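Local coordinates for protein peptide amidase (Stenotrophomonas maltophilia, PDB 1M22) that probably hydrolyses amide bonds, as an amidase of the amidase signature family, at residues 94-99 against 106-111; 145-150 against 360-365; 350-355 against 370-375. One frame throughout, in Å; residues are numbered along the deposited sequence.

Contact 1. Residues 94-99 against 106-111; sequences MATSAG and FRPDDA
The phenyl ring of F106 meets T96 at its edge: T96 O lies near the ring plane, 3.4 Å from CD2. One face of the same ring is covered by P108 of its own segment, whose CD stands 3.5 Å above the plane over the ring centre. CG of F106 is anti to the backbone N (chi1 173°), which sets the ring beside its own carbonyl carbon, on the P108 side. T96 O, though buried here, has no hydrogen-bond partner. One direct hydrogen bond joins the backbones, from T96 N to F106 O (3.0 Å), and it runs nearly along the C=O axis, with a C=O...N angle of 171°. A95 leans on the same oxygen through a CA-H...O contact, CA to F106 O 3.0 Å. Both segments belong to the long irregular connection that leads from strand 82-86, which ends in the active-site lysine K86, to helix 112-119 with A111 as its N-cap residue. A water bridges the two segments: it is hydrogen-bonded to M94 O, P108 O and T96 OG1, the last at 2.8 Å. The T96 side chain also lies obliquely across the proline, OG1 to P108 CG 3.8 Å. At the exposed border the aliphatic part of R107 lies along the chain of M94 and A95, its CB 3.5 Å from M94 O and its CG 3.8 Å from A95 CA. Y337 of helix 319-340 packs against T96, F106 and P108, while E53 of strand 51-54 accepts a hydrogen bond from A95 N.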
ATOM      1  N   MET A  94       6.573  18.521   6.043  1.00 12.83           N
ATOM      2  CA  MET A  94       5.830  17.834   7.090  1.00 13.65           C
ATOM      3  C   MET A  94       6.736  16.922   7.902  1.00 12.44           C
ATOM      4  O   MET A  94       7.874  16.650   7.522  1.00 11.86           O
ATOM      5  CB  MET A  94       4.718  16.996   6.465  1.00 15.55           C
ATOM      6  CG  MET A  94       3.776  17.790   5.580  1.00 18.02           C
ATOM      7  SD  MET A  94       3.031  16.774   4.294  1.00 21.36           S
ATOM      8  CE  MET A  94       4.258  16.951   2.997  1.00 19.30           C
ATOM      9  N   ALA A  95       6.229  16.458   9.034  1.00 12.24           N
ATOM     10  CA  ALA A  95       6.996  15.543   9.855  1.00 11.46           C
ATOM     11  C   ALA A  95       6.770  14.155   9.273  1.00 11.73           C
ATOM     12  O   ALA A  95       5.846  13.947   8.486  1.00 12.44           O
ATOM     13  CB  ALA A  95       6.508  15.588  11.298  1.00 12.62           C
ATOM     14  N   THR A  96       7.639  13.220   9.634  1.00  9.90           N
ATOM     15  CA  THR A  96       7.508  11.831   9.211  1.00 10.12           C
ATOM     16  C   THR A  96       7.652  11.111  10.544  1.00 10.55           C
ATOM     17  O   THR A  96       8.757  10.889  11.030  1.00 12.11           O
ATOM     18  CB  THR A  96       8.620  11.420   8.228  1.00  9.62           C
ATOM     19  OG1 THR A  96       8.492  12.189   7.024  1.00 12.39           O
ATOM     20  CG2 THR A  96       8.496   9.942   7.878  1.00 12.26           C
ATOM     21  N   SER A  97       6.514  10.755  11.130  1.00  9.60           N
ATOM     22  CA  SER A  97       6.494  10.155  12.458  1.00  9.99           C
ATOM     23  C   SER A  97       6.244   8.668  12.607  1.00  8.69           C
ATOM     24  O   SER A  97       6.443   8.126  13.698  1.00  9.36           O
ATOM     25  CB  SER A  97       5.442  10.871  13.306  1.00 10.36           C
ATOM     26  OG  SER A  97       4.130  10.545  12.862  1.00 11.10           O
ATOM     27  N   ALA A  98       5.804   8.008  11.541  1.00  8.26           N
ATOM     28  CA  ALA A  98       5.461   6.592  11.612  1.00  8.56           C
ATOM     29  C   ALA A  98       4.330   6.454  12.640  1.00  7.55           C
ATOM     30  O   ALA A  98       4.075   5.366  13.153  1.00  8.14           O
ATOM     31  CB  ALA A  98       6.668   5.758  12.040  1.00 10.74           C
ATOM     32  N   GLY A  99       3.661   7.570  12.933  1.00  8.24           N
ATOM     33  CA  GLY A  99       2.568   7.576  13.893  1.00  8.29           C
ATOM     34  C   GLY A  99       2.984   7.735  15.349  1.00  9.17           C
ATOM     35  O   GLY A  99       2.132   7.839  16.236  1.00  9.15           O
ATOM     36  N   PHE A 106      10.106  15.661  13.872  1.00 14.41           N
ATOM     37  CA  PHE A 106      11.137  15.210  12.946  1.00 11.69           C
ATOM     38  C   PHE A 106      10.648  15.441  11.513  1.00 10.72           C
ATOM     39  O   PHE A 106       9.692  14.805  11.067  1.00 11.90           O
ATOM     40  CB  PHE A 106      11.409  13.729  13.221  1.00 11.07           C
ATOM     41  CG  PHE A 106      12.329  13.072  12.237  1.00 11.53           C
ATOM     42  CD1 PHE A 106      13.615  13.556  12.022  1.00 13.35           C
ATOM     43  CD2 PHE A 106      11.916  11.937  11.552  1.00 11.59           C
ATOM     44  CE1 PHE A 106      14.477  12.909  11.136  1.00 12.17           C
ATOM     45  CE2 PHE A 106      12.765  11.288  10.669  1.00 12.22           C
ATOM     46  CZ  PHE A 106      14.048  11.773  10.461  1.00 12.28           C
ATOM     47  N   ARG A 107      11.308  16.350  10.798  1.00 11.42           N
ATOM     48  CA  ARG A 107      10.904  16.697   9.434  1.00 12.22           C
ATOM     49  C   ARG A 107      12.013  16.546   8.394  1.00 12.03           C
ATOM     50  O   ARG A 107      12.585  17.534   7.929  1.00 14.89           O
ATOM     51  CB  ARG A 107      10.381  18.138   9.418  1.00 13.82           C
ATOM     52  CG  ARG A 107       9.332  18.419  10.484  1.00 13.13           C
ATOM     53  CD  ARG A 107       8.826  19.850  10.409  1.00 17.56           C
ATOM     54  NE  ARG A 107       7.837  20.134  11.445  1.00 22.01           N
ATOM     55  CZ  ARG A 107       8.123  20.303  12.733  1.00 25.68           C
ATOM     56  NH1 ARG A 107       9.378  20.219  13.154  1.00 26.74           N
ATOM     57  NH2 ARG A 107       7.154  20.555  13.601  1.00 29.54           N
ATOM     58  N   PRO A 108      12.326  15.300   8.008  1.00 10.05           N
ATOM     59  CA  PRO A 108      13.371  15.018   7.018  1.00 10.68           C
ATOM     60  C   PRO A 108      13.021  15.417   5.583  1.00 11.15           C
ATOM     61  O   PRO A 108      11.856  15.632   5.248  1.00 12.74           O
ATOM     62  CB  PRO A 108      13.577  13.514   7.160  1.00 10.53           C
ATOM     63  CG  PRO A 108      12.206  13.027   7.526  1.00 10.05           C
ATOM     64  CD  PRO A 108      11.752  14.052   8.540  1.00 10.97           C
ATOM     65  N   ASP A 109      14.046  15.504   4.741  1.00 12.52           N
ATOM     66  CA  ASP A 109      13.873  15.864   3.337  1.00 13.20           C
ATOM     67  C   ASP A 109      13.165  14.754   2.567  1.00 12.49           C
ATOM     68  O   ASP A 109      13.131  13.606   3.009  1.00 12.17           O
ATOM     69  CB  ASP A 109      15.234  16.144   2.694  1.00 16.93           C
ATOM     70  CG  ASP A 109      16.010  17.225   3.419  1.00 25.65           C
ATOM     71  OD1 ASP A 109      15.456  18.325   3.614  1.00 27.49           O
ATOM     72  OD2 ASP A 109      17.176  16.972   3.791  1.00 29.20           O
ATOM     73  N   ASP A 110      12.623  15.111   1.405  1.00 11.18           N
ATOM     74  CA  ASP A 110      11.886  14.187   0.541  1.00  9.53           C
ATOM     75  C   ASP A 110      12.541  12.846   0.228  1.00  8.46           C
ATOM     76  O   ASP A 110      13.723  12.782  -0.110  1.00 10.43           O
ATOM     77  CB  ASP A 110      11.584  14.845  -0.809  1.00 10.45           C
ATOM     78  CG  ASP A 110      10.565  15.960  -0.714  1.00 13.19           C
ATOM     79  OD1 ASP A 110      10.082  16.244   0.398  1.00 14.88           O
ATOM     80  OD2 ASP A 110      10.244  16.551  -1.768  1.00 13.56           O
ATOM     81  N   ALA A 111      11.747  11.783   0.317  1.00  7.22           N
ATOM     82  CA  ALA A 111      12.202  10.442  -0.027  1.00  7.00           C
ATOM     83  C   ALA A 111      12.355  10.437  -1.550  1.00  7.25           C
ATOM     84  O   ALA A 111      11.756  11.263  -2.244  1.00  7.90           O
ATOM     85  CB  ALA A 111      11.161   9.416   0.387  1.00  8.69           C
TER
HETATM   86  O   HOH W   1       9.396  14.744   6.371  1.00 12.48           O

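Contact 2. Residues 145-150 against 360-365; sequences WSARGG and KQELGL
W145 presents the five-membered part of its indole to L365, whose CD1 sits 3.6 Å from that ring's centroid and only 10° off the normal, a CH-pi contact over the face. A147 N stands over the opposite face, toward the rim, 3.6 Å above the plane. At the indole edge, near the ring plane, CZ2 comes to 4.1 Å from Q361 O. CH2 also lies 3.8 Å from E362 O, which accepts from R137. S146 points away from 360-365, its OG accepting from G149 N (2.9 Å) in an ST motif and also bonded to N129. A147 then sets its methyl against the carboxylate of E362, CB being 3.3 Å from both OE1 and OE2. The glutamate chain bends at chi2 (-73°) to bring the carboxylate back to this methyl, and OE2 is held by the backbone N of L101. OE1 lies close to OE2 of E132, which would probably raise the proton affinity of one of the two acids. Backbone bonds S146 N to G150 O and G150 N to S146 O close the three-residue turn A147 to G149. This is a short beta-hairpin of strands 145-146 and 150-151, packed against the C-terminal end of helix 359-362 and the loop that follows it.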
ATOM      1  N   TRP A 145      -4.235   2.287  14.311  1.00  7.82           N
ATOM      2  CA  TRP A 145      -4.042   3.158  15.464  1.00  7.39           C
ATOM      3  C   TRP A 145      -2.595   3.590  15.648  1.00  6.22           C
ATOM      4  O   TRP A 145      -1.670   2.800  15.460  1.00  7.40           O
ATOM      5  CB  TRP A 145      -4.482   2.467  16.760  1.00  8.28           C
ATOM      6  CG  TRP A 145      -4.246   3.332  17.981  1.00  9.26           C
ATOM      7  CD1 TRP A 145      -5.100   4.264  18.501  1.00 10.57           C
ATOM      8  CD2 TRP A 145      -3.038   3.420  18.752  1.00  9.47           C
ATOM      9  NE1 TRP A 145      -4.496   4.930  19.544  1.00 10.43           N
ATOM     10  CE2 TRP A 145      -3.232   4.434  19.718  1.00  9.54           C
ATOM     11  CE3 TRP A 145      -1.810   2.745  18.717  1.00  9.86           C
ATOM     12  CZ2 TRP A 145      -2.242   4.788  20.643  1.00 10.76           C
ATOM     13  CZ3 TRP A 145      -0.823   3.099  19.639  1.00 11.26           C
ATOM     14  CH2 TRP A 145      -1.050   4.113  20.587  1.00 10.99           C
ATOM     15  N   SER A 146      -2.410   4.853  16.017  1.00  6.89           N
ATOM     16  CA  SER A 146      -1.088   5.380  16.331  1.00  6.76           C
ATOM     17  C   SER A 146      -1.306   6.446  17.403  1.00  8.37           C
ATOM     18  O   SER A 146      -2.393   7.019  17.507  1.00  8.65           O
ATOM     19  CB  SER A 146      -0.393   5.972  15.096  1.00  8.07           C
ATOM     20  OG  SER A 146      -0.943   7.216  14.715  1.00  7.77           O
ATOM     21  N   ALA A 147      -0.286   6.700  18.212  1.00  8.89           N
ATOM     22  CA  ALA A 147      -0.421   7.688  19.273  1.00  8.74           C
ATOM     23  C   ALA A 147      -0.606   9.096  18.722  1.00 11.34           C
ATOM     24  O   ALA A 147      -1.378   9.888  19.265  1.00 12.55           O
ATOM     25  CB  ALA A 147       0.797   7.639  20.187  1.00 10.92           C
ATOM     26  N   ARG A 148       0.090   9.407  17.633  1.00  9.53           N
ATOM     27  CA  ARG A 148      -0.001  10.733  17.042  1.00 10.11           C
ATOM     28  C   ARG A 148      -1.234  10.936  16.165  1.00 11.28           C
ATOM     29  O   ARG A 148      -1.788  12.034  16.117  1.00 13.83           O
ATOM     30  CB  ARG A 148       1.265  11.028  16.231  1.00 11.06           C
ATOM     31  CG  ARG A 148       1.278  12.388  15.561  1.00 10.81           C
ATOM     32  CD  ARG A 148       2.673  12.754  15.070  1.00 14.27           C
ATOM     33  NE  ARG A 148       2.687  14.033  14.364  1.00 14.27           N
ATOM     34  CZ  ARG A 148       2.710  14.162  13.041  1.00 13.46           C
ATOM     35  NH1 ARG A 148       2.730  13.088  12.265  1.00 12.76           N
ATOM     36  NH2 ARG A 148       2.701  15.367  12.493  1.00 14.72           N
ATOM     37  N   GLY A 149      -1.672   9.883  15.484  1.00  8.79           N
ATOM     38  CA  GLY A 149      -2.822  10.018  14.602  1.00  9.54           C
ATOM     39  C   GLY A 149      -4.146   9.484  15.107  1.00  8.75           C
ATOM     40  O   GLY A 149      -5.184   9.696  14.481  1.00  9.66           O
ATOM     41  N   GLY A 150      -4.130   8.801  16.242  1.00  8.23           N
ATOM     42  CA  GLY A 150      -5.369   8.255  16.753  1.00  8.08           C
ATOM     43  C   GLY A 150      -5.809   7.043  15.954  1.00  7.76           C
ATOM     44  O   GLY A 150      -4.995   6.367  15.321  1.00  8.11           O
ATOM     45  N   LYS A 360       1.686   6.334  29.213  1.00 18.60           N
ATOM     46  CA  LYS A 360       0.282   6.731  29.218  1.00 20.60           C
ATOM     47  C   LYS A 360      -0.258   7.011  27.815  1.00 19.11           C
ATOM     48  O   LYS A 360      -1.392   6.650  27.499  1.00 20.79           O
ATOM     49  CB  LYS A 360       0.086   7.966  30.105  1.00 23.74           C
ATOM     50  CG  LYS A 360      -1.291   8.609  29.994  1.00 27.56           C
ATOM     51  CD  LYS A 360      -2.409   7.624  30.303  1.00 30.89           C
ATOM     52  CE  LYS A 360      -3.773   8.267  30.099  1.00 33.28           C
ATOM     53  NZ  LYS A 360      -4.887   7.305  30.324  1.00 34.09           N
ATOM     54  N   GLN A 361       0.553   7.646  26.976  1.00 17.41           N
ATOM     55  CA  GLN A 361       0.126   7.979  25.621  1.00 17.69           C
ATOM     56  C   GLN A 361       0.486   6.925  24.577  1.00 15.51           C
ATOM     57  O   GLN A 361      -0.202   6.792  23.564  1.00 17.18           O
ATOM     58  CB  GLN A 361       0.735   9.316  25.180  1.00 19.34           C
ATOM     59  CG  GLN A 361       0.339  10.526  26.015  1.00 25.24           C
ATOM     60  CD  GLN A 361       0.930  10.499  27.410  1.00 28.24           C
ATOM     61  OE1 GLN A 361       2.129  10.274  27.584  1.00 30.05           O
ATOM     62  NE2 GLN A 361       0.093  10.740  28.413  1.00 30.07           N
ATOM     63  N   GLU A 362       1.553   6.174  24.827  1.00 12.81           N
ATOM     64  CA  GLU A 362       2.016   5.172  23.869  1.00 11.97           C
ATOM     65  C   GLU A 362       1.692   3.707  24.146  1.00 13.20           C
ATOM     66  O   GLU A 362       1.444   2.942  23.213  1.00 12.65           O
ATOM     67  CB  GLU A 362       3.533   5.296  23.696  1.00 11.34           C
ATOM     68  CG  GLU A 362       3.999   6.543  22.957  1.00 11.35           C
ATOM     69  CD  GLU A 362       3.719   6.485  21.466  1.00 10.69           C
ATOM     70  OE1 GLU A 362       3.141   5.475  21.006  1.00 12.08           O
ATOM     71  OE2 GLU A 362       4.082   7.451  20.761  1.00 11.79           O
ATOM     72  N   LEU A 363       1.692   3.309  25.413  1.00 12.94           N
ATOM     73  CA  LEU A 363       1.456   1.912  25.759  1.00 14.58           C
ATOM     74  C   LEU A 363       0.154   1.629  26.504  1.00 14.53           C
ATOM     75  O   LEU A 363       0.085   0.695  27.300  1.00 17.67           O
ATOM     76  CB  LEU A 363       2.643   1.398  26.581  1.00 14.64           C
ATOM     77  CG  LEU A 363       4.025   1.680  25.980  1.00 13.60           C
ATOM     78  CD1 LEU A 363       5.106   1.240  26.952  1.00 17.03           C
ATOM     79  CD2 LEU A 363       4.174   0.962  24.645  1.00 15.08           C
ATOM     80  N   GLY A 364      -0.877   2.418  26.226  1.00 14.65           N
ATOM     81  CA  GLY A 364      -2.152   2.227  26.895  1.00 17.00           C
ATOM     82  C   GLY A 364      -3.051   1.155  26.303  1.00 18.45           C
ATOM     83  O   GLY A 364      -3.833   0.537  27.026  1.00 20.02           O
ATOM     84  N   LEU A 365      -2.949   0.926  24.996  1.00 15.89           N
ATOM     85  CA  LEU A 365      -3.780  -0.075  24.332  1.00 15.95           C
ATOM     86  C   LEU A 365      -3.075  -1.422  24.193  1.00 15.21           C
ATOM     87  O   LEU A 365      -3.693  -2.473  24.348  1.00 18.28           O
ATOM     88  CB  LEU A 365      -4.215   0.437  22.958  1.00 17.17           C
ATOM     89  CG  LEU A 365      -5.083   1.700  22.981  1.00 18.04           C
ATOM     90  CD1 LEU A 365      -5.383   2.142  21.557  1.00 19.43           C
ATOM     91  CD2 LEU A 365      -6.376   1.425  23.738  1.00 20.29           C
TER

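Contact 3. Residues 350-355 against 370-375; sequences DLIAFN and LLVEAD
The side-chain amide nitrogen of N355 rests on L371, its ND2 lying 3.6 Å from the methyl CD1, while its hydrogen bond goes to Q368 OE1 just ahead of helix 369-375. Q368 also donates through NE2 to I352 O, so a single glutamine ties helix 348-357 to the start of the other helix at two points, beside an interface that has no direct hydrogen bond between 350-355 and 370-375. The L371 methyl CD1 is shared: besides N355 it touches L351, with CD2 of L351 at 3.7 Å. Both L351 and N355 cross the L371 side chain at about a right angle, and the leucine reaches between them. I352 and L371 instead slide past each other in opposite directions, CG1 of I352 being 3.9 Å from CB of L371. With CG1 anti to the carbonyl carbon (chi1 -68°) and the chain then extended, I352 carries CD1 onto the backbone of the opposite helix, 3.6 Å from L371 O. There the methyl lies between V372 and D375, one turn apart: it is 3.9 Å from V372 CA and 3.8 Å from D375 CB. V372 adds a looser apolar touch through CG2 at the exposed border. F330 of helix 319-340 also packs against L371 and A374, and E373 forms a salt bridge with R323 of that helix. The segment axes approach to 10.1 Å and their directions differ by 151°. Away from the annotated sites, these are two nearly antiparallel helices, separated in the chain by the short helix 359-362, probably part of the helical layers that cover the central sheet of this amidase fold.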
ATOM      1  N   ASP A 350      16.554   3.737  22.410  1.00 12.05           N
ATOM      2  CA  ASP A 350      16.027   5.068  22.719  1.00 12.95           C
ATOM      3  C   ASP A 350      14.517   5.098  22.525  1.00 11.07           C
ATOM      4  O   ASP A 350      13.798   5.731  23.295  1.00 13.29           O
ATOM      5  CB  ASP A 350      16.641   6.145  21.817  1.00 15.80           C
ATOM      6  CG  ASP A 350      18.128   6.322  22.033  1.00 19.05           C
ATOM      7  OD1 ASP A 350      18.593   6.157  23.179  1.00 19.80           O
ATOM      8  OD2 ASP A 350      18.828   6.651  21.050  1.00 20.94           O
ATOM      9  N   LEU A 351      14.038   4.425  21.481  1.00 11.39           N
ATOM     10  CA  LEU A 351      12.606   4.385  21.203  1.00 10.88           C
ATOM     11  C   LEU A 351      11.873   3.625  22.304  1.00 10.05           C
ATOM     12  O   LEU A 351      10.827   4.064  22.787  1.00 10.66           O
ATOM     13  CB  LEU A 351      12.343   3.726  19.845  1.00 10.91           C
ATOM     14  CG  LEU A 351      10.875   3.480  19.478  1.00  9.98           C
ATOM     15  CD1 LEU A 351      10.102   4.789  19.498  1.00 11.02           C
ATOM     16  CD2 LEU A 351      10.801   2.828  18.103  1.00 10.00           C
ATOM     17  N   ILE A 352      12.426   2.480  22.693  1.00 10.50           N
ATOM     18  CA  ILE A 352      11.832   1.668  23.747  1.00 12.52           C
ATOM     19  C   ILE A 352      11.756   2.481  25.040  1.00 11.89           C
ATOM     20  O   ILE A 352      10.746   2.449  25.744  1.00 12.29           O
ATOM     21  CB  ILE A 352      12.662   0.386  23.976  1.00 12.48           C
ATOM     22  CG1 ILE A 352      12.528  -0.526  22.751  1.00 13.84           C
ATOM     23  CG2 ILE A 352      12.196  -0.329  25.242  1.00 13.63           C
ATOM     24  CD1 ILE A 352      13.468  -1.715  22.747  1.00 13.51           C
ATOM     25  N   ALA A 353      12.819   3.225  25.331  1.00 12.18           N
ATOM     26  CA  ALA A 353      12.863   4.052  26.531  1.00 14.01           C
ATOM     27  C   ALA A 353      11.842   5.182  26.438  1.00 14.18           C
ATOM     28  O   ALA A 353      11.192   5.526  27.427  1.00 15.20           O
ATOM     29  CB  ALA A 353      14.263   4.623  26.722  1.00 14.39           C
ATOM     30  N   PHE A 354      11.693   5.756  25.246  1.00 13.37           N
ATOM     31  CA  PHE A 354      10.742   6.844  25.052  1.00 12.39           C
ATOM     32  C   PHE A 354       9.317   6.386  25.334  1.00 12.68           C
ATOM     33  O   PHE A 354       8.571   7.061  26.044  1.00 12.90           O
ATOM     34  CB  PHE A 354      10.830   7.398  23.623  1.00 14.20           C
ATOM     35  CG  PHE A 354       9.781   8.435  23.309  1.00 13.07           C
ATOM     36  CD1 PHE A 354       8.489   8.057  22.945  1.00 12.18           C
ATOM     37  CD2 PHE A 354      10.075   9.792  23.406  1.00 13.41           C
ATOM     38  CE1 PHE A 354       7.509   9.013  22.684  1.00 13.85           C
ATOM     39  CE2 PHE A 354       9.102  10.755  23.148  1.00 14.00           C
ATOM     40  CZ  PHE A 354       7.815  10.365  22.787  1.00 13.97           C
ATOM     41  N   ASN A 355       8.934   5.241  24.777  1.00 11.97           N
ATOM     42  CA  ASN A 355       7.584   4.739  24.990  1.00 12.82           C
ATOM     43  C   ASN A 355       7.317   4.449  26.461  1.00 14.06           C
ATOM     44  O   ASN A 355       6.207   4.654  26.944  1.00 14.44           O
ATOM     45  CB  ASN A 355       7.333   3.481  24.150  1.00 12.18           C
ATOM     46  CG  ASN A 355       7.283   3.777  22.664  1.00 11.09           C
ATOM     47  OD1 ASN A 355       6.869   4.860  22.250  1.00 11.42           O
ATOM     48  ND2 ASN A 355       7.690   2.807  21.854  1.00 10.74           N
ATOM     49  N   LEU A 370       7.537  -6.268  20.088  1.00  9.19           N
ATOM     50  CA  LEU A 370       8.336  -6.475  18.886  1.00  9.06           C
ATOM     51  C   LEU A 370       9.582  -5.595  18.907  1.00  8.09           C
ATOM     52  O   LEU A 370      10.648  -6.016  18.459  1.00  8.79           O
ATOM     53  CB  LEU A 370       7.500  -6.215  17.627  1.00  8.94           C
ATOM     54  CG  LEU A 370       6.378  -7.238  17.410  1.00  9.65           C
ATOM     55  CD1 LEU A 370       5.561  -6.843  16.189  1.00 11.06           C
ATOM     56  CD2 LEU A 370       6.966  -8.633  17.228  1.00 14.41           C
ATOM     57  N   LEU A 371       9.452  -4.377  19.430  1.00  8.41           N
ATOM     58  CA  LEU A 371      10.606  -3.487  19.529  1.00  8.64           C
ATOM     59  C   LEU A 371      11.620  -4.123  20.473  1.00  8.50           C
ATOM     60  O   LEU A 371      12.816  -4.152  20.192  1.00  9.14           O
ATOM     61  CB  LEU A 371      10.208  -2.119  20.088  1.00  8.57           C
ATOM     62  CG  LEU A 371       9.165  -1.287  19.340  1.00  8.42           C
ATOM     63  CD1 LEU A 371       9.108   0.102  19.954  1.00  9.83           C
ATOM     64  CD2 LEU A 371       9.529  -1.189  17.860  1.00 10.10           C
ATOM     65  N   VAL A 372      11.123  -4.631  21.598  1.00  9.78           N
ATOM     66  CA  VAL A 372      11.968  -5.264  22.600  1.00  9.43           C
ATOM     67  C   VAL A 372      12.672  -6.497  22.046  1.00  9.12           C
ATOM     68  O   VAL A 372      13.870  -6.676  22.254  1.00  9.38           O
ATOM     69  CB  VAL A 372      11.133  -5.646  23.845  1.00  8.77           C
ATOM     70  CG1 VAL A 372      11.968  -6.481  24.814  1.00 10.53           C
ATOM     71  CG2 VAL A 372      10.640  -4.377  24.538  1.00 10.32           C
ATOM     72  N   GLU A 373      11.941  -7.348  21.335  1.00  8.23           N
ATOM     73  CA  GLU A 373      12.559  -8.542  20.777  1.00  9.04           C
ATOM     74  C   GLU A 373      13.577  -8.182  19.697  1.00  9.02           C
ATOM     75  O   GLU A 373      14.654  -8.771  19.629  1.00 10.27           O
ATOM     76  CB  GLU A 373      11.502  -9.491  20.207  1.00 12.33           C
ATOM     77  CG  GLU A 373      12.103 -10.727  19.554  1.00 17.53           C
ATOM     78  CD  GLU A 373      11.132 -11.887  19.453  1.00 21.05           C
ATOM     79  OE1 GLU A 373       9.932 -11.646  19.210  1.00 22.98           O
ATOM     80  OE2 GLU A 373      11.579 -13.046  19.602  1.00 21.02           O
ATOM     81  N   ALA A 374      13.242  -7.207  18.857  1.00  8.62           N
ATOM     82  CA  ALA A 374      14.149  -6.792  17.795  1.00  9.07           C
ATOM     83  C   ALA A 374      15.449  -6.207  18.350  1.00  9.09           C
ATOM     84  O   ALA A 374      16.529  -6.446  17.812  1.00  9.65           O
ATOM     85  CB  ALA A 374      13.463  -5.771  16.889  1.00  9.58           C
ATOM     86  N   ASP A 375      15.351  -5.450  19.438  1.00  8.81           N
ATOM     87  CA  ASP A 375      16.540  -4.836  20.017  1.00 11.12           C
ATOM     88  C   ASP A 375      17.549  -5.856  20.537  1.00 11.60           C
ATOM     89  O   ASP A 375      18.743  -5.565  20.617  1.00 13.29           O
ATOM     90  CB  ASP A 375      16.148  -3.882  21.146  1.00 12.00           C
ATOM     91  CG  ASP A 375      17.288  -2.974  21.555  1.00 15.04           C
ATOM     92  OD1 ASP A 375      17.878  -2.335  20.659  1.00 16.30           O
ATOM     93  OD2 ASP A 375      17.593  -2.894  22.765  1.00 18.92           O
TER

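How the contacts relate
Contact 1 is largely buried, contact 2 lies at the surface and contact 3 is partly buried. Contact 1 joins two pieces of one loop through backbone polarity and a water; contact 2 brings a hairpin to a distant helix end by ring and methyl contacts, and contact 3 packs two helices through branched aliphatic side chains. Contacts 1 and 2 meet directly: R148 N is 2.9 Å from G99 O and R148 NH1 is 3.0 Å from S97 OG, both probable hydrogen bonds. Contacts 2 and 3 share a run of successive helices, with E362 CG packed 3.4 Å from N355 OD1. Contacts 1 and 3 stay about 8 Å apart at their nearest atoms.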